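Local coordinates for protein frutapin (PDB 5KRP) that probably binds carbohydrate, as a breadfruit lectin of the jacalin-related family, at residues Ile30-Phe41 with Pro95-Lys103. Numbering follows the deposited sequence.
Sequences IELSYKEAIGSF and PVVRSLKFK
The side chain of R98 reaches the turn that joins strands 26-34 and 38-47 and grips one backbone oxygen there. R98 NE lies 2.9 Å from E36 O. R98 NH2 lies 3.1 Å from E36 O. Both nitrogens meet the oxygen side-on, close to the guanidinium plane, and both come from one face of the E36 carbonyl plane. The NE bond is the straighter, 158° at its hydrogen. The CB of R98 points away from the turn; bends at chi2 and chi3 (-62° and -57°) bring the head back. NH2 also forms a salt bridge with E115, which restrains the head further.

Next to this grip, I38 N donates to V97 O at 3.0 Å. The bond is nearly straight and lies in the carbonyl plane. A37 CA adds a C-H...O contact to R98 O, 3.4 Å away. R98 and S99 form a classic beta bulge against strand 77-86. S99 OG is bonded to Y113 O. Within the hairpin, S33 OG accepts from S40 N at 2.8 Å, and S40 OG is bonded to S59.

The other contacts are apolar. I38 packs on V97 and L100. I30 CD1 sits over one face of the F102 ring in a CH-pi contact, 4.3 Å from its centroid. L32 CD2 meets the edge of that ring, and F41 CE2 approaches F102 CZ.

The contact joins two sheets of the beta-prism of jacalin-like lectins. Its bonds pair the buried I38 N with V97 O and supply E36 O with two donors from R98. This fixes the turn against strand 95-104, while the apolar side chains pack beside it.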
loop_
_atom_site.group_PDB
_atom_site.type_symbol
_atom_site.label_atom_id
_atom_site.label_comp_id
_atom_site.label_asym_id
_atom_site.label_seq_id
_atom_site.Cartn_x
_atom_site.Cartn_y
_atom_site.Cartn_z
ATOM N N ILE A 30 -1.444 1.477 -24.613
ATOM C CA ILE A 30 -0.151 2.196 -24.729
ATOM C C ILE A 30 0.091 2.547 -26.206
ATOM O O ILE A 30 -0.038 1.668 -27.028
ATOM C CB ILE A 30 1.030 1.376 -24.193
ATOM C CG1 ILE A 30 0.836 1.129 -22.690
ATOM C CG2 ILE A 30 2.340 2.142 -24.400
ATOM C CD1 ILE A 30 1.747 0.054 -22.138
ATOM N N GLU A 31 0.357 3.826 -26.495
ATOM C CA GLU A 31 0.698 4.263 -27.889
ATOM C C GLU A 31 2.120 4.809 -27.895
ATOM O O GLU A 31 2.460 5.657 -27.088
ATOM C CB GLU A 31 -0.256 5.363 -28.341
ATOM C CG GLU A 31 -1.716 4.915 -28.409
ATOM C CD GLU A 31 -2.657 6.022 -28.893
ATOM O OE1 GLU A 31 -2.495 6.453 -30.071
ATOM O OE2 GLU A 31 -3.549 6.443 -28.114
ATOM N N LEU A 32 2.955 4.312 -28.791
ATOM C CA LEU A 32 4.261 4.833 -28.867
ATOM C C LEU A 32 4.664 4.968 -30.326
ATOM O O LEU A 32 3.988 4.414 -31.198
ATOM C CB LEU A 32 5.213 3.951 -28.061
ATOM C CG LEU A 32 5.364 2.511 -28.404
ATOM C CD1 LEU A 32 6.414 2.347 -29.546
ATOM C CD2 LEU A 32 5.851 1.713 -27.226
ATOM N N SER A 33 5.715 5.769 -30.560
ATOM C CA SER A 33 6.375 5.806 -31.909
ATOM C C SER A 33 7.824 5.381 -31.776
ATOM O O SER A 33 8.431 5.471 -30.686
ATOM C CB SER A 33 6.242 7.161 -32.576
ATOM O OG SER A 33 7.090 8.102 -31.975
ATOM N N TYR A 34 8.362 4.805 -32.852
ATOM C CA TYR A 34 9.711 4.321 -32.856
ATOM C C TYR A 34 10.328 4.320 -34.273
ATOM O O TYR A 34 9.590 4.298 -35.280
ATOM C CB TYR A 34 9.817 2.909 -32.351
ATOM C CG TYR A 34 9.115 1.882 -33.207
ATOM C CD1 TYR A 34 7.730 1.659 -33.088
ATOM C CD2 TYR A 34 9.849 1.105 -34.157
ATOM C CE1 TYR A 34 7.080 0.699 -33.894
ATOM C CE2 TYR A 34 9.197 0.174 -34.979
ATOM C CZ TYR A 34 7.832 -0.045 -34.803
ATOM O OH TYR A 34 7.156 -0.960 -35.573
ATOM N N LYS A 35 11.658 4.323 -34.253
ATOM C CA LYS A 35 12.474 3.908 -35.430
ATOM C C LYS A 35 13.856 3.502 -34.894
ATOM O O LYS A 35 14.012 2.391 -34.376
ATOM C CB LYS A 35 12.430 5.053 -36.523
ATOM C CG LYS A 35 13.053 4.595 -37.853
ATOM C CD LYS A 35 12.115 3.676 -38.610
ATOM C CE LYS A 35 12.808 2.967 -39.800
ATOM N NZ LYS A 35 11.811 2.403 -40.772
ATOM N N GLU A 36 14.826 4.417 -34.860
ATOM C CA GLU A 36 16.107 4.112 -34.260
ATOM C C GLU A 36 16.037 4.078 -32.725
ATOM O O GLU A 36 16.881 3.486 -32.053
ATOM C CB GLU A 36 17.147 5.157 -34.714
ATOM C CG GLU A 36 17.430 5.014 -36.214
ATOM C CD GLU A 36 16.495 5.781 -37.132
ATOM O OE1 GLU A 36 15.614 6.615 -36.728
ATOM O OE2 GLU A 36 16.718 5.595 -38.350
ATOM N N ALA A 37 15.066 4.797 -32.214
ATOM C CA ALA A 37 14.881 4.893 -30.750
ATOM C C ALA A 37 13.376 4.966 -30.534
ATOM O O ALA A 37 12.606 5.017 -31.491
ATOM C CB ALA A 37 15.571 6.119 -30.213
ATOM N N ILE A 38 12.945 5.110 -29.268
ATOM C CA ILE A 38 11.566 5.442 -29.001
ATOM C C ILE A 38 11.363 6.945 -28.992
ATOM O O ILE A 38 12.146 7.711 -28.355
ATOM C CB ILE A 38 11.134 4.841 -27.594
ATOM C CG1 ILE A 38 11.411 3.353 -27.498
ATOM C CG2 ILE A 38 9.697 5.247 -27.280
ATOM C CD1 ILE A 38 10.678 2.462 -28.457
ATOM N N GLY A 39 10.299 7.383 -29.693
ATOM C CA GLY A 39 9.864 8.753 -29.796
ATOM C C GLY A 39 8.697 9.058 -28.841
ATOM O O GLY A 39 8.889 9.413 -27.700
ATOM N N SER A 40 7.474 8.986 -29.347
ATOM C CA SER A 40 6.295 9.344 -28.583
ATOM C C SER A 40 5.956 8.219 -27.580
ATOM O O SER A 40 6.237 7.070 -27.804
ATOM C CB SER A 40 5.130 9.504 -29.536
ATOM O OG SER A 40 5.369 10.545 -30.513
ATOM N N PHE A 41 5.251 8.600 -26.540
ATOM C CA PHE A 41 4.768 7.685 -25.547
ATOM C C PHE A 41 3.582 8.337 -24.874
ATOM O O PHE A 41 3.676 9.395 -24.238
ATOM C CB PHE A 41 5.885 7.343 -24.531
ATOM C CG PHE A 41 5.484 6.237 -23.556
ATOM C CD1 PHE A 41 4.775 6.542 -22.406
ATOM C CD2 PHE A 41 5.777 4.918 -23.824
ATOM C CE1 PHE A 41 4.460 5.498 -21.477
ATOM C CE2 PHE A 41 5.416 3.899 -22.952
ATOM C CZ PHE A 41 4.759 4.184 -21.807
ATOM N N PRO A 95 22.163 9.657 -23.305
ATOM C CA PRO A 95 21.407 8.386 -23.385
ATOM C C PRO A 95 19.893 8.621 -23.485
ATOM O O PRO A 95 19.336 9.469 -22.815
ATOM C CB PRO A 95 21.763 7.678 -22.081
ATOM C CG PRO A 95 23.047 8.358 -21.605
ATOM C CD PRO A 95 22.848 9.745 -21.976
ATOM N N VAL A 96 19.270 7.839 -24.344
ATOM C CA VAL A 96 17.839 7.773 -24.512
ATOM C C VAL A 96 17.338 6.335 -24.518
ATOM O O VAL A 96 18.105 5.360 -24.521
ATOM C CB VAL A 96 17.376 8.492 -25.839
ATOM C CG1 VAL A 96 17.875 9.894 -25.903
ATOM C CG2 VAL A 96 17.804 7.729 -27.074
ATOM N N VAL A 97 16.011 6.184 -24.531
ATOM C CA VAL A 97 15.411 4.859 -24.609
ATOM C C VAL A 97 15.360 4.429 -26.062
ATOM O O VAL A 97 14.633 5.027 -26.844
ATOM C CB VAL A 97 13.960 4.843 -24.037
ATOM C CG1 VAL A 97 13.352 3.458 -24.156
ATOM C CG2 VAL A 97 13.960 5.376 -22.587
ATOM N N ARG A 98 16.168 3.433 -26.379
ATOM C CA ARG A 98 16.404 2.962 -27.747
ATOM C C ARG A 98 15.383 1.918 -28.115
ATOM O O ARG A 98 14.942 1.839 -29.271
ATOM C CB ARG A 98 17.836 2.427 -27.945
ATOM C CG ARG A 98 18.960 3.444 -27.758
ATOM C CD ARG A 98 18.938 4.602 -28.741
ATOM N NE ARG A 98 18.988 4.019 -30.061
ATOM C CZ ARG A 98 20.104 3.680 -30.693
ATOM N NH1 ARG A 98 21.308 3.972 -30.197
ATOM N NH2 ARG A 98 19.990 3.039 -31.823
ATOM N N SER A 99 14.919 1.158 -27.128
ATOM C CA SER A 99 13.942 0.086 -27.389
ATOM C C SER A 99 13.036 -0.111 -26.136
ATOM O O SER A 99 13.526 0.059 -24.998
ATOM C CB SER A 99 14.652 -1.230 -27.611
ATOM O OG SER A 99 13.794 -2.190 -28.142
ATOM N N LEU A 100 11.822 -0.586 -26.381
ATOM C CA LEU A 100 10.908 -1.064 -25.328
ATOM C C LEU A 100 10.264 -2.405 -25.750
ATOM O O LEU A 100 9.982 -2.662 -26.916
ATOM C CB LEU A 100 9.809 -0.055 -24.983
ATOM C CG LEU A 100 10.245 1.181 -24.266
ATOM C CD1 LEU A 100 9.141 2.163 -24.253
ATOM C CD2 LEU A 100 10.661 0.866 -22.815
ATOM N N LYS A 101 9.964 -3.228 -24.763
ATOM C CA LYS A 101 9.217 -4.494 -24.953
ATOM C C LYS A 101 8.341 -4.722 -23.681
ATOM O O LYS A 101 8.787 -4.435 -22.559
ATOM C CB LYS A 101 10.195 -5.656 -25.057
ATOM C CG LYS A 101 9.495 -6.951 -25.302
ATOM C CD LYS A 101 10.388 -8.148 -25.092
ATOM C CE LYS A 101 11.396 -8.318 -26.146
ATOM N NZ LYS A 101 12.055 -9.653 -25.864
ATOM N N PHE A 102 7.132 -5.234 -23.892
ATOM C CA PHE A 102 6.111 -5.390 -22.819
ATOM C C PHE A 102 5.635 -6.809 -22.885
ATOM O O PHE A 102 5.366 -7.321 -23.992
ATOM C CB PHE A 102 4.935 -4.492 -23.104
ATOM C CG PHE A 102 5.232 -3.061 -23.022
ATOM C CD1 PHE A 102 5.402 -2.454 -21.814
ATOM C CD2 PHE A 102 5.425 -2.296 -24.195
ATOM C CE1 PHE A 102 5.706 -1.102 -21.745
ATOM C CE2 PHE A 102 5.800 -0.938 -24.133
ATOM C CZ PHE A 102 5.911 -0.322 -22.897
ATOM N N LYS A 103 5.560 -7.441 -21.739
ATOM C CA LYS A 103 4.956 -8.795 -21.658
ATOM C C LYS A 103 3.743 -8.765 -20.746
ATOM O O LYS A 103 3.699 -7.967 -19.801
ATOM C CB LYS A 103 5.935 -9.783 -21.098
ATOM C CG LYS A 103 7.152 -9.926 -21.996
ATOM C CD LYS A 103 7.918 -11.200 -21.688
ATOM C CE LYS A 103 9.243 -11.200 -22.449
ATOM N NZ LYS A 103 10.148 -12.276 -21.924
#